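Local coordinates for protein peptidoglycan N-acetylglucosamine deacetylase (Agathobacter rectalis, PDB 5JMU) that probably removes acetyl groups from N-acetylglucosamine of peptidoglycan, hydrolysing a carbon-nitrogen bond at a zinc site in this catalytic domain of a membrane protein, at residues A[47-52]-A[211-216]; A[118-123]-A[147-152]; A[165-170]-A[197-202]. One frame throughout, in Å; residues are numbered along the deposited sequence. Where two conformers were deposited one is given.

How the contacts relate
The three contacts belong to one NodB-type catalytic domain and join, in turn, a strand to a loop, two loops, and two helices. Contacts 1 and 2 have centres 15 Å apart and touch: Leu213 CD1 lies 3.9 Å from Cys148 SG, and Phe51 CZ lies 4.3 Å from Cys148 CB, so Cys148 packs against both segments of contact 1. Both also approach the zinc ion bound by Asp28, His76 and His80, Phe51 of contact 1 to about 7 Å and Gly118 of contact 2 to about 6 Å (nearest atoms). Contact 3, a helix pair away from the metal, has its centre 19 Å from that of contact 1 and 22 Å from that of contact 2.

Contact 1 (A[47-52]-A[211-216]); sequences KATFFV and LPLTTS
Thr49 and Leu213 join strand 49-53 of the parallel sheet in this NodB-type deacetylase domain to the loop that follows strand 209-210. The backbone N of Leu213 donates to Thr49 OG1 over 2.9 Å, in a nearly straight bond of 172°. Thr49 turns OG1 toward the loop because the hydroxyl is anti to its own carbonyl carbon (chi1 -57°), which leaves CG2 to lie 4.0 Å from Leu213 CD1. The same leucine methyl meets the Phe51 ring at its edge, 4.0 Å from CZ and near the ring plane. Just before the strand, the Pro212 ring rests against Lys47, and Pro212 CG lies 3.8 Å from Lys47 CB, while the lysine chain bends off so that NZ bonds to Arg69 O.

The second shell fixes both backbones. Strand 49-53 is hydrogen-bonded to its neighbours 21-27 and 72-77, and Leu213 O accepts from Thr72 OG1. Phe51 packs on Ala74 and on the zinc ligand His76, which puts this end of the contact next to the metal site. A water extends the polar link: it accepts from Thr49 OG1 at 2.7 Å and donates to Leu211 O at 2.8 Å.

Contact 2 (A[118-123]-A[147-152]); sequences GGSSNT and YCDWNV
Ser120 and Asp149 make a buried polar contact between two loops, the one leading from strand 113-114 to helix 132-142 and the one leading from strand 146-147 to strand 152-153. The carboxylate of Asp149 grips the serine with both oxygens. OD1 receives the backbone N of Ser120 at 2.8 Å, in a bond of 171° that arrives on the syn side but 32° out of the carboxylate plane. OD2 uses its syn lone pair for Ser120 OG, only 2.6 Å away. With chi1 at 70°, the hydroxyl sits between the serine's own backbone N and carbonyl carbon, where it meets OD2 and also accepts a hydrogen bond from a water. That water lies 2.6 Å from Tyr147 OH, in the plane of the tyrosine ring. OD2 has a further donor in His222 N.

Beside this pair, with no side chain on Gly119 in the way, the indole of Trp150 approaches the backbone directly, Trp150 CZ3 lying 3.7 Å from Gly119 CA. Gly119 opens a type I beta turn that ends at Asn122; its carbonyl O accepts from both Asn122 N and Asn122 ND2, the latter almost straight along the C=O axis. Arg115 donates to Cys148 O and Asp149 O, tying loop 147-152 to the chain after strand 113-114. Gly118 comes within about 6 Å (nearest atoms) of the zinc ion, consistent with loops that border the metal site in NodB-type deacetylases.

Contact 3 (A[165-170]-A[197-202]); sequences EQVVQN and EQIIQW
Val168 swings CG1 to the far side of its CB from the main-chain N (chi1 174°), which spreads its two methyls toward the facing helix, where both lie 4.0 Å from Gln198 CB. Ile199 reaches back with CG1 anti to its carbonyl carbon (chi1 -72°), bringing CG1 to 4.1 Å from Val168 CA and CD1 to 4.4 Å from Val167 CG1. The isoleucine thus lies against the backbone of helix 164-175 and spans from Val168 to Val167, while Gln198 crosses the valine methyls at about a right angle.

The two helices run roughly parallel, their axes 9.4 Å apart at closest approach. This is the layer of helices that packs outside the parallel sheet in a NodB-type domain: Val167 and Ile199 both reach the sheet at Gln185 of strand 180-186, while Val168 packs on Gln198 CB and on Ile199. Val167 and Val168 also touch Ala195, just ahead of helix 196-205.

At the outer rim, the carboxylate of Glu165 lies near the end of Gln198. Its OE2 is held within its own helix by Gln169 NE2, 2.8 Å away in a bond of 166° that lies close to the glutamine's amide plane. The chemistry is that of an aliphatic joint with a polar margin: valine and isoleucine carbons and the aliphatic part of Gln198 make the apolar joint, and the charged carboxylate stays at the exposed edge, where a glutamine amide of its own helix steadies it.

Contact 1 (A[47-52]-A[211-216])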
ATOM      1  N   LYS A  47      -4.148  12.660   3.801  1.00 11.44           N
ATOM      2  CA  LYS A  47      -4.683  11.565   3.005  1.00 10.80           C
ATOM      3  C   LYS A  47      -3.597  10.502   2.870  1.00 13.72           C
ATOM      4  O   LYS A  47      -2.396  10.809   2.850  1.00 14.48           O
ATOM      5  CB  LYS A  47      -5.155  12.021   1.627  1.00 11.38           C
ATOM      6  CG  LYS A  47      -6.111  13.240   1.697  1.00 11.40           C
ATOM      7  CD  LYS A  47      -7.301  12.990   2.682  1.00 12.17           C
ATOM      8  CE  LYS A  47      -8.144  14.235   2.853  1.00 18.70           C
ATOM      9  NZ  LYS A  47      -9.255  14.035   3.801  1.00 21.33           N
ATOM     10  N   ALA A  48      -4.014   9.242   2.816  1.00 11.12           N
ATOM     11  CA  ALA A  48      -3.078   8.134   2.710  1.00 11.93           C
ATOM     12  C   ALA A  48      -3.561   7.177   1.646  1.00 13.64           C
ATOM     13  O   ALA A  48      -4.546   7.440   0.942  1.00 12.06           O
ATOM     14  CB  ALA A  48      -2.941   7.407   4.077  1.00 11.55           C
ATOM     15  N   THR A  49      -2.879   6.039   1.545  1.00 10.78           N
ATOM     16  CA  THR A  49      -3.206   5.061   0.531  1.00  9.70           C
ATOM     17  C   THR A  49      -3.401   3.728   1.226  1.00 11.02           C
ATOM     18  O   THR A  49      -2.543   3.315   1.995  1.00 11.83           O
ATOM     19  CB  THR A  49      -2.069   4.942  -0.498  1.00 10.83           C
ATOM     20  OG1 THR A  49      -1.796   6.213  -1.079  1.00 11.15           O
ATOM     21  CG2 THR A  49      -2.453   3.963  -1.599  1.00 11.25           C
ATOM     22  N   PHE A  50      -4.512   3.049   0.925  1.00 11.69           N
ATOM     23  CA  PHE A  50      -4.807   1.738   1.516  1.00  8.52           C
ATOM     24  C   PHE A  50      -4.746   0.660   0.471  1.00 11.27           C
ATOM     25  O   PHE A  50      -5.480   0.725  -0.526  1.00 11.72           O
ATOM     26  CB  PHE A  50      -6.192   1.768   2.174  1.00  9.04           C
ATOM     27  CG  PHE A  50      -6.214   2.657   3.380  1.00 10.25           C
ATOM     28  CD1 PHE A  50      -5.885   2.172   4.646  1.00 10.21           C
ATOM     29  CD2 PHE A  50      -6.492   4.020   3.227  1.00 11.95           C
ATOM     30  CE1 PHE A  50      -5.903   3.031   5.780  1.00 13.88           C
ATOM     31  CE2 PHE A  50      -6.478   4.884   4.341  1.00 10.93           C
ATOM     32  CZ  PHE A  50      -6.172   4.375   5.628  1.00 13.00           C
ATOM     33  N   PHE A  51      -3.878  -0.322   0.699  1.00  9.43           N
ATOM     34  CA  PHE A  51      -3.784  -1.487  -0.196  1.00 10.77           C
ATOM     35  C   PHE A  51      -4.556  -2.610   0.481  1.00 12.75           C
ATOM     36  O   PHE A  51      -4.057  -3.230   1.430  1.00 11.83           O
ATOM     37  CB  PHE A  51      -2.312  -1.839  -0.453  1.00  8.66           C
ATOM     38  CG  PHE A  51      -1.605  -0.804  -1.278  1.00 10.49           C
ATOM     39  CD1 PHE A  51      -1.722  -0.832  -2.659  1.00 12.12           C
ATOM     40  CD2 PHE A  51      -0.851   0.182  -0.683  1.00 13.31           C
ATOM     41  CE1 PHE A  51      -1.051   0.099  -3.461  1.00 11.70           C
ATOM     42  CE2 PHE A  51      -0.180   1.140  -1.468  1.00 12.25           C
ATOM     43  CZ  PHE A  51      -0.269   1.090  -2.873  1.00  9.63           C
ATOM     44  N   VAL A  52      -5.782  -2.857  -0.004  1.00  9.81           N
ATOM     45  CA  VAL A  52      -6.757  -3.615   0.788  1.00 11.26           C
ATOM     46  C   VAL A  52      -6.901  -5.101   0.422  1.00 11.43           C
ATOM     47  O   VAL A  52      -6.471  -5.558  -0.661  1.00 10.32           O
ATOM     48  CB  VAL A  52      -8.156  -2.916   0.722  1.00 10.83           C
ATOM     49  CG1 VAL A  52      -8.049  -1.493   1.330  1.00 12.58           C
ATOM     50  CG2 VAL A  52      -8.678  -2.842  -0.699  1.00 10.55           C
ATOM     51  N   LEU A 211       1.023  12.995   1.221  1.00  9.44           N
ATOM     52  CA  LEU A 211       0.141  12.915   0.074  1.00 11.64           C
ATOM     53  C   LEU A 211      -0.404  11.501  -0.092  1.00 11.87           C
ATOM     54  O   LEU A 211       0.241  10.531   0.328  1.00 11.36           O
ATOM     55  CB  LEU A 211       0.908  13.307  -1.174  1.00 10.84           C
ATOM     56  CG  LEU A 211       1.417  14.730  -1.323  1.00 12.26           C
ATOM     57  CD1 LEU A 211       2.257  14.857  -2.606  1.00 14.63           C
ATOM     58  CD2 LEU A 211       0.220  15.649  -1.339  1.00 14.76           C
ATOM     59  N   PRO A 212      -1.550  11.344  -0.752  1.00 10.94           N
ATOM     60  CA  PRO A 212      -2.032  10.033  -1.232  1.00 12.00           C
ATOM     61  C   PRO A 212      -1.436   9.712  -2.611  1.00 11.39           C
ATOM     62  O   PRO A 212      -1.072  10.628  -3.366  1.00 11.03           O
ATOM     63  CB  PRO A 212      -3.541  10.218  -1.350  1.00 13.32           C
ATOM     64  CG  PRO A 212      -3.659  11.725  -1.833  1.00 11.57           C
ATOM     65  CD  PRO A 212      -2.446  12.457  -1.156  1.00 11.66           C
ATOM     66  N   LEU A 213      -1.312   8.420  -2.929  1.00 12.64           N
ATOM     67  CA  LEU A 213      -0.826   8.042  -4.255  1.00 10.85           C
ATOM     68  C   LEU A 213      -1.939   8.250  -5.236  1.00 10.10           C
ATOM     69  O   LEU A 213      -3.106   7.906  -4.965  1.00 13.80           O
ATOM     70  CB  LEU A 213      -0.363   6.566  -4.273  1.00 10.46           C
ATOM     71  CG  LEU A 213       0.978   6.314  -3.557  1.00 12.08           C
ATOM     72  CD1 LEU A 213       1.128   4.810  -3.288  1.00 14.08           C
ATOM     73  CD2 LEU A 213       2.150   6.869  -4.351  1.00 10.60           C
ATOM     74  N   THR A 214      -1.608   8.770  -6.424  1.00 10.21           N
ATOM     75  CA  THR A 214      -2.571   8.868  -7.509  1.00 10.07           C
ATOM     76  C   THR A 214      -1.934   8.322  -8.778  1.00 14.08           C
ATOM     77  O   THR A 214      -0.782   7.942  -8.787  1.00 12.91           O
ATOM     78  CB  THR A 214      -3.031  10.304  -7.752  1.00 18.04           C
ATOM     79  OG1 THR A 214      -1.933  11.064  -8.281  1.00 20.96           O
ATOM     80  CG2 THR A 214      -3.481  10.925  -6.447  1.00 16.56           C
ATOM     81  N   THR A 215      -2.706   8.292  -9.847  1.00 14.07           N
ATOM     82  CA  THR A 215      -2.175   7.718 -11.083  1.00 16.57           C
ATOM     83  C   THR A 215      -1.075   8.578 -11.712  1.00 17.78           C
ATOM     84  O   THR A 215      -0.352   8.094 -12.566  1.00 20.47           O
ATOM     85  CB  THR A 215      -3.294   7.495 -12.124  1.00 15.86           C
ATOM     86  OG1 THR A 215      -3.957   8.727 -12.358  1.00 18.86           O
ATOM     87  CG2 THR A 215      -4.290   6.433 -11.584  1.00 20.89           C
ATOM     88  N   SER A 216      -0.953   9.830 -11.289  1.00 17.79           N
ATOM     89  CA  SER A 216       0.136  10.652 -11.804  1.00 19.94           C
ATOM     90  C   SER A 216       1.334  10.690 -10.850  1.00 17.73           C
ATOM     91  O   SER A 216       2.332  11.344 -11.166  1.00 19.84           O
ATOM     92  CB  SER A 216      -0.378  12.063 -12.117  1.00 26.96           C
ATOM     93  OG  SER A 216      -1.054  12.566 -11.008  1.00 29.30           O
TER
HETATM   94  O   HOH W   1       0.320  10.238   3.242  1.00 10.46           O
HETATM   95  O   HOH W   2      -0.124   7.736   0.464  1.00 11.53           O

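Contact 2 (A[118-123]-A[147-152])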
ATOM      1  N   GLY A 118       3.910  -9.327  -0.730  1.00 11.26           N
ATOM      2  CA  GLY A 118       5.335  -9.578  -0.593  1.00 13.58           C
ATOM      3  C   GLY A 118       6.185  -8.552  -1.345  1.00 12.62           C
ATOM      4  O   GLY A 118       7.422  -8.614  -1.297  1.00 13.17           O
ATOM      5  N   GLY A 119       5.537  -7.613  -2.041  1.00 12.96           N
ATOM      6  CA  GLY A 119       6.235  -6.669  -2.920  1.00 13.08           C
ATOM      7  C   GLY A 119       6.480  -7.272  -4.301  1.00 12.79           C
ATOM      8  O   GLY A 119       6.447  -8.493  -4.448  1.00 11.39           O
ATOM      9  N   SER A 120       6.751  -6.463  -5.329  1.00 11.12           N
ATOM     10  CA  SER A 120       7.062  -7.053  -6.642  1.00 10.50           C
ATOM     11  C   SER A 120       8.373  -7.840  -6.594  1.00 11.15           C
ATOM     12  O   SER A 120       8.648  -8.658  -7.492  1.00 12.02           O
ATOM     13  CB  SER A 120       7.148  -5.951  -7.724  1.00 12.49           C
ATOM     14  OG  SER A 120       8.300  -5.128  -7.559  1.00 12.26           O
ATOM     15  N   SER A 121       9.142  -7.576  -5.539  1.00 11.47           N
ATOM     16  CA  SER A 121      10.456  -8.189  -5.281  1.00 12.15           C
ATOM     17  C   SER A 121      10.406  -9.530  -4.567  1.00 12.36           C
ATOM     18  O   SER A 121      11.479 -10.137  -4.306  1.00 14.02           O
ATOM     19  CB  SER A 121      11.281  -7.202  -4.437  1.00 12.77           C
ATOM     20  OG  SER A 121      10.494  -6.806  -3.295  1.00 14.30           O
ATOM     21  N   ASN A 122       9.205 -10.003  -4.239  1.00 12.86           N
ATOM     22  CA  ASN A 122       9.103 -11.212  -3.402  1.00 14.98           C
ATOM     23  C   ASN A 122       9.709 -12.430  -4.073  1.00 14.03           C
ATOM     24  O   ASN A 122       9.686 -12.541  -5.289  1.00 12.90           O
ATOM     25  CB  ASN A 122       7.643 -11.531  -3.029  1.00 11.97           C
ATOM     26  CG  ASN A 122       6.870 -12.188  -4.164  1.00 11.51           C
ATOM     27  OD1 ASN A 122       7.020 -13.383  -4.410  1.00 12.23           O
ATOM     28  ND2 ASN A 122       6.040 -11.420  -4.848  1.00 11.43           N
ATOM     29  N   THR A 123      10.237 -13.364  -3.265  1.00 14.60           N
ATOM     30  CA  THR A 123      10.666 -14.648  -3.823  1.00 15.36           C
ATOM     31  C   THR A 123       9.813 -15.803  -3.343  1.00 13.90           C
ATOM     32  O   THR A 123       9.981 -16.926  -3.841  1.00 14.20           O
ATOM     33  CB  THR A 123      12.125 -14.979  -3.494  1.00 19.68           C
ATOM     34  OG1 THR A 123      12.322 -14.996  -2.081  1.00 19.80           O
ATOM     35  CG2 THR A 123      13.024 -13.970  -4.149  1.00 20.39           C
ATOM     36  N   TYR A 147       1.614  -0.296 -10.192  1.00  9.73           N
ATOM     37  CA  TYR A 147       1.900  -1.002  -8.937  1.00 11.35           C
ATOM     38  C   TYR A 147       2.946  -0.214  -8.168  1.00 11.88           C
ATOM     39  O   TYR A 147       3.732   0.533  -8.749  1.00 11.47           O
ATOM     40  CB  TYR A 147       2.376  -2.448  -9.163  1.00 11.34           C
ATOM     41  CG  TYR A 147       3.741  -2.625  -9.823  1.00 10.25           C
ATOM     42  CD1 TYR A 147       3.886  -2.629 -11.217  1.00 14.22           C
ATOM     43  CD2 TYR A 147       4.891  -2.802  -9.030  1.00 10.16           C
ATOM     44  CE1 TYR A 147       5.152  -2.829 -11.816  1.00 14.72           C
ATOM     45  CE2 TYR A 147       6.147  -3.005  -9.606  1.00 13.23           C
ATOM     46  CZ  TYR A 147       6.274  -2.988 -10.983  1.00 14.50           C
ATOM     47  OH  TYR A 147       7.545  -3.185 -11.516  1.00 17.36           O
ATOM     48  N   CYS A 148       2.927  -0.354  -6.857  1.00  9.75           N
ATOM     49  CA  CYS A 148       3.860   0.406  -6.010  1.00 10.04           C
ATOM     50  C   CYS A 148       4.400  -0.493  -4.893  1.00  9.21           C
ATOM     51  O   CYS A 148       3.647  -1.223  -4.228  1.00 10.33           O
ATOM     52  CB  CYS A 148       3.128   1.613  -5.428  1.00 11.37           C
ATOM     53  SG  CYS A 148       4.227   2.818  -4.651  1.00 12.57           S
ATOM     54  N   ASP A 149       5.731  -0.511  -4.771  1.00  9.04           N
ATOM     55  CA  ASP A 149       6.396  -1.109  -3.626  1.00  8.79           C
ATOM     56  C   ASP A 149       6.590  -0.025  -2.553  1.00 10.81           C
ATOM     57  O   ASP A 149       5.651   0.703  -2.285  1.00 11.17           O
ATOM     58  CB  ASP A 149       7.705  -1.743  -4.109  1.00  9.53           C
ATOM     59  CG  ASP A 149       7.445  -2.890  -5.082  1.00 13.72           C
ATOM     60  OD1 ASP A 149       6.525  -3.721  -4.814  1.00 11.15           O
ATOM     61  OD2 ASP A 149       8.121  -2.978  -6.120  1.00 13.96           O
ATOM     62  N   TRP A 150       7.781   0.088  -1.955  1.00 11.36           N
ATOM     63  CA  TRP A 150       7.991   1.090  -0.906  1.00 11.06           C
ATOM     64  C   TRP A 150       9.490   1.356  -0.773  1.00 11.76           C
ATOM     65  O   TRP A 150      10.293   0.564  -1.253  1.00 12.66           O
ATOM     66  CB  TRP A 150       7.420   0.609   0.451  1.00 10.93           C
ATOM     67  CG  TRP A 150       8.054  -0.689   0.907  1.00 12.82           C
ATOM     68  CD1 TRP A 150       9.114  -0.835   1.801  1.00 15.97           C
ATOM     69  CD2 TRP A 150       7.669  -2.025   0.521  1.00 11.81           C
ATOM     70  NE1 TRP A 150       9.414  -2.180   1.946  1.00 17.04           N
ATOM     71  CE2 TRP A 150       8.541  -2.923   1.175  1.00 16.42           C
ATOM     72  CE3 TRP A 150       6.660  -2.550  -0.319  1.00 11.70           C
ATOM     73  CZ2 TRP A 150       8.437  -4.327   1.024  1.00 18.74           C
ATOM     74  CZ3 TRP A 150       6.577  -3.936  -0.482  1.00 14.62           C
ATOM     75  CH2 TRP A 150       7.453  -4.804   0.190  1.00 14.87           C
ATOM     76  N   ASN A 151       9.863   2.488  -0.156  1.00 10.33           N
ATOM     77  CA  ASN A 151      11.272   2.714   0.121  1.00  9.66           C
ATOM     78  C   ASN A 151      11.521   3.139   1.579  1.00 12.52           C
ATOM     79  O   ASN A 151      12.639   3.527   1.900  1.00 12.61           O
ATOM     80  CB  ASN A 151      11.878   3.766  -0.841  1.00 11.91           C
ATOM     81  CG  ASN A 151      11.204   5.112  -0.727  1.00 11.16           C
ATOM     82  OD1 ASN A 151      10.351   5.322   0.130  1.00 10.79           O
ATOM     83  ND2 ASN A 151      11.601   6.051  -1.589  1.00 11.61           N
ATOM     84  N   VAL A 152      10.507   3.068   2.438  1.00 10.06           N
ATOM     85  CA  VAL A 152      10.717   3.229   3.895  1.00 10.98           C
ATOM     86  C   VAL A 152      10.035   2.085   4.607  1.00 10.07           C
ATOM     87  O   VAL A 152       8.825   1.921   4.474  1.00 11.49           O
ATOM     88  CB  VAL A 152      10.157   4.581   4.408  1.00 10.48           C
ATOM     89  CG1 VAL A 152      10.211   4.680   5.957  1.00 13.64           C
ATOM     90  CG2 VAL A 152      10.931   5.699   3.773  1.00 10.97           C
TER
HETATM   91  O   HOH W   3       9.286  -4.071  -9.806  1.00 16.19           O

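Contact 3 (A[165-170]-A[197-202])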
ATOM      1  N   GLU A 165       6.811   2.987  19.706  1.00 17.17           N
ATOM      2  CA  GLU A 165       7.904   3.943  19.632  1.00 16.78           C
ATOM      3  C   GLU A 165       8.948   3.521  18.612  1.00 16.98           C
ATOM      4  O   GLU A 165       9.523   4.380  17.918  1.00 17.51           O
ATOM      5  CB  GLU A 165       8.542   4.124  21.008  1.00 19.72           C
ATOM      6  CG  GLU A 165       9.583   5.246  21.049  1.00 26.88           C
ATOM      7  CD  GLU A 165       9.080   6.574  20.423  1.00 50.57           C
ATOM      8  OE1 GLU A 165       7.996   7.084  20.829  1.00 43.74           O
ATOM      9  OE2 GLU A 165       9.772   7.098  19.507  1.00 50.23           O
ATOM     10  N   GLN A 166       9.206   2.215  18.482  1.00 16.50           N
ATOM     11  CA  GLN A 166      10.176   1.779  17.496  0.62 16.88           C
ATOM     12  C   GLN A 166       9.662   2.015  16.063  1.00 16.76           C
ATOM     13  O   GLN A 166      10.456   2.369  15.161  1.00 15.84           O
ATOM     14  CB  GLN A 166      10.521   0.312  17.747  0.62 16.45           C
ATOM     15  CG  GLN A 166      11.301   0.066  19.050  0.62 23.94           C
ATOM     16  CD  GLN A 166      11.567  -1.424  19.340  0.62 27.63           C
ATOM     17  OE1 GLN A 166      10.644  -2.201  19.601  0.62 24.64           O
ATOM     18  NE2 GLN A 166      12.838  -1.821  19.285  0.62 34.06           N
ATOM     19  N   VAL A 167       8.347   1.851  15.842  1.00 13.79           N
ATOM     20  CA  VAL A 167       7.776   2.126  14.522  1.00 12.86           C
ATOM     21  C   VAL A 167       7.961   3.607  14.211  1.00 14.28           C
ATOM     22  O   VAL A 167       8.360   3.985  13.104  1.00 12.38           O
ATOM     23  CB  VAL A 167       6.265   1.730  14.429  1.00 12.73           C
ATOM     24  CG1 VAL A 167       5.646   2.216  13.102  1.00 13.06           C
ATOM     25  CG2 VAL A 167       6.053   0.218  14.578  1.00 13.71           C
ATOM     26  N   VAL A 168       7.676   4.459  15.196  1.00 15.86           N
ATOM     27  CA  VAL A 168       7.848   5.893  14.983  1.00 13.21           C
ATOM     28  C   VAL A 168       9.293   6.188  14.531  1.00 15.19           C
ATOM     29  O   VAL A 168       9.521   6.882  13.529  1.00 13.78           O
ATOM     30  CB  VAL A 168       7.486   6.704  16.258  1.00 14.10           C
ATOM     31  CG1 VAL A 168       7.832   8.190  16.031  1.00 18.27           C
ATOM     32  CG2 VAL A 168       5.975   6.537  16.562  1.00 17.63           C
ATOM     33  N   GLN A 169      10.264   5.673  15.269  1.00 15.17           N
ATOM     34  CA  GLN A 169      11.666   5.951  14.981  1.00 15.27           C
ATOM     35  C   GLN A 169      12.079   5.358  13.634  1.00 14.94           C
ATOM     36  O   GLN A 169      12.845   5.965  12.905  1.00 14.59           O
ATOM     37  CB  GLN A 169      12.574   5.400  16.080  1.00 16.03           C
ATOM     38  CG  GLN A 169      12.392   6.153  17.390  1.00 22.84           C
ATOM     39  CD  GLN A 169      12.511   7.653  17.194  1.00 31.83           C
ATOM     40  OE1 GLN A 169      13.450   8.129  16.542  1.00 34.18           O
ATOM     41  NE2 GLN A 169      11.556   8.408  17.742  1.00 35.69           N
ATOM     42  N   ASN A 170      11.537   4.193  13.283  1.00 13.86           N
ATOM     43  CA  ASN A 170      11.903   3.565  12.011  1.00 13.66           C
ATOM     44  C   ASN A 170      11.422   4.392  10.834  1.00 13.94           C
ATOM     45  O   ASN A 170      12.152   4.598   9.858  1.00 13.85           O
ATOM     46  CB  ASN A 170      11.298   2.167  11.888  1.00 12.40           C
ATOM     47  CG  ASN A 170      12.006   1.143  12.755  1.00 18.27           C
ATOM     48  OD1 ASN A 170      13.152   1.353  13.156  1.00 22.13           O
ATOM     49  ND2 ASN A 170      11.338   0.034  13.040  1.00 15.65           N
ATOM     50  N   GLU A 197       0.134   9.016  14.463  1.00 13.80           N
ATOM     51  CA  GLU A 197       0.037  10.388  14.948  1.00 13.86           C
ATOM     52  C   GLU A 197       1.401  11.090  15.148  1.00 16.27           C
ATOM     53  O   GLU A 197       1.629  12.228  14.676  1.00 14.80           O
ATOM     54  CB  GLU A 197      -0.793  10.440  16.253  1.00 15.73           C
ATOM     55  CG  GLU A 197      -0.897  11.857  16.810  1.00 17.16           C
ATOM     56  CD  GLU A 197      -2.006  12.016  17.851  1.00 24.38           C
ATOM     57  OE1 GLU A 197      -2.230  11.087  18.658  1.00 30.22           O
ATOM     58  OE2 GLU A 197      -2.645  13.081  17.862  1.00 23.16           O
ATOM     59  N   GLN A 198       2.326  10.427  15.840  1.00 16.28           N
ATOM     60  CA  GLN A 198       3.651  11.002  16.044  1.00 14.82           C
ATOM     61  C   GLN A 198       4.423  11.133  14.738  1.00 13.10           C
ATOM     62  O   GLN A 198       5.163  12.106  14.574  1.00 16.27           O
ATOM     63  CB  GLN A 198       4.441  10.160  17.009  1.00 15.44           C
ATOM     64  CG  GLN A 198       4.055  10.364  18.445  1.00 20.52           C
ATOM     65  CD  GLN A 198       4.681   9.256  19.277  1.00 23.35           C
ATOM     66  OE1 GLN A 198       5.819   9.377  19.747  1.00 31.08           O
ATOM     67  NE2 GLN A 198       3.969   8.150  19.425  1.00 21.54           N
ATOM     68  N   ILE A 199       4.239  10.176  13.811  1.00 13.78           N
ATOM     69  CA  ILE A 199       4.892  10.266  12.510  1.00 13.76           C
ATOM     70  C   ILE A 199       4.417  11.525  11.764  1.00 12.52           C
ATOM     71  O   ILE A 199       5.236  12.273  11.211  1.00 13.73           O
ATOM     72  CB  ILE A 199       4.615   8.979  11.677  1.00 11.60           C
ATOM     73  CG1 ILE A 199       5.419   7.802  12.267  1.00 12.36           C
ATOM     74  CG2 ILE A 199       4.990   9.163  10.200  1.00 12.44           C
ATOM     75  CD1 ILE A 199       4.868   6.391  11.799  1.00 13.34           C
ATOM     76  N   ILE A 200       3.112  11.769  11.758  1.00 12.07           N
ATOM     77  CA  ILE A 200       2.577  12.971  11.116  1.00 12.19           C
ATOM     78  C   ILE A 200       3.052  14.257  11.834  1.00 12.60           C
ATOM     79  O   ILE A 200       3.453  15.238  11.155  1.00 14.37           O
ATOM     80  CB  ILE A 200       1.054  12.932  11.047  1.00 12.76           C
ATOM     81  CG1 ILE A 200       0.607  11.832  10.061  1.00 13.12           C
ATOM     82  CG2 ILE A 200       0.528  14.310  10.560  1.00 17.90           C
ATOM     83  CD1 ILE A 200      -0.894  11.525  10.155  1.00 16.08           C
ATOM     84  N   GLN A 201       3.005  14.263  13.159  1.00 13.86           N
ATOM     85  CA  GLN A 201       3.478  15.433  13.887  1.00 14.31           C
ATOM     86  C   GLN A 201       4.922  15.755  13.503  1.00 14.41           C
ATOM     87  O   GLN A 201       5.256  16.911  13.222  1.00 16.61           O
ATOM     88  CB  GLN A 201       3.397  15.206  15.399  1.00 15.30           C
ATOM     89  CG  GLN A 201       1.941  15.207  15.891  1.00 20.88           C
ATOM     90  CD  GLN A 201       1.797  14.808  17.356  1.00 22.30           C
ATOM     91  OE1 GLN A 201       2.538  13.992  17.872  1.00 27.94           O
ATOM     92  NE2 GLN A 201       0.814  15.375  18.009  1.00 26.72           N
ATOM     93  N   TRP A 202       5.766  14.732  13.496  1.00 14.40           N
ATOM     94  CA  TRP A 202       7.168  14.967  13.157  1.00 14.89           C
ATOM     95  C   TRP A 202       7.315  15.462  11.710  1.00 15.64           C
ATOM     96  O   TRP A 202       8.027  16.441  11.432  1.00 15.49           O
ATOM     97  CB  TRP A 202       8.003  13.695  13.362  1.00 14.48           C
ATOM     98  CG  TRP A 202       9.427  13.933  13.012  1.00 16.75           C
ATOM     99  CD1 TRP A 202      10.423  14.403  13.842  1.00 20.63           C
ATOM    100  CD2 TRP A 202      10.026  13.752  11.730  1.00 18.08           C
ATOM    101  NE1 TRP A 202      11.593  14.526  13.137  1.00 24.30           N
ATOM    102  CE2 TRP A 202      11.384  14.110  11.849  1.00 20.96           C
ATOM    103  CE3 TRP A 202       9.552  13.287  10.498  1.00 22.00           C
ATOM    104  CZ2 TRP A 202      12.264  14.049  10.756  1.00 22.19           C
ATOM    105  CZ3 TRP A 202      10.420  13.223   9.432  1.00 25.29           C
ATOM    106  CH2 TRP A 202      11.750  13.583   9.568  1.00 22.80           C
TER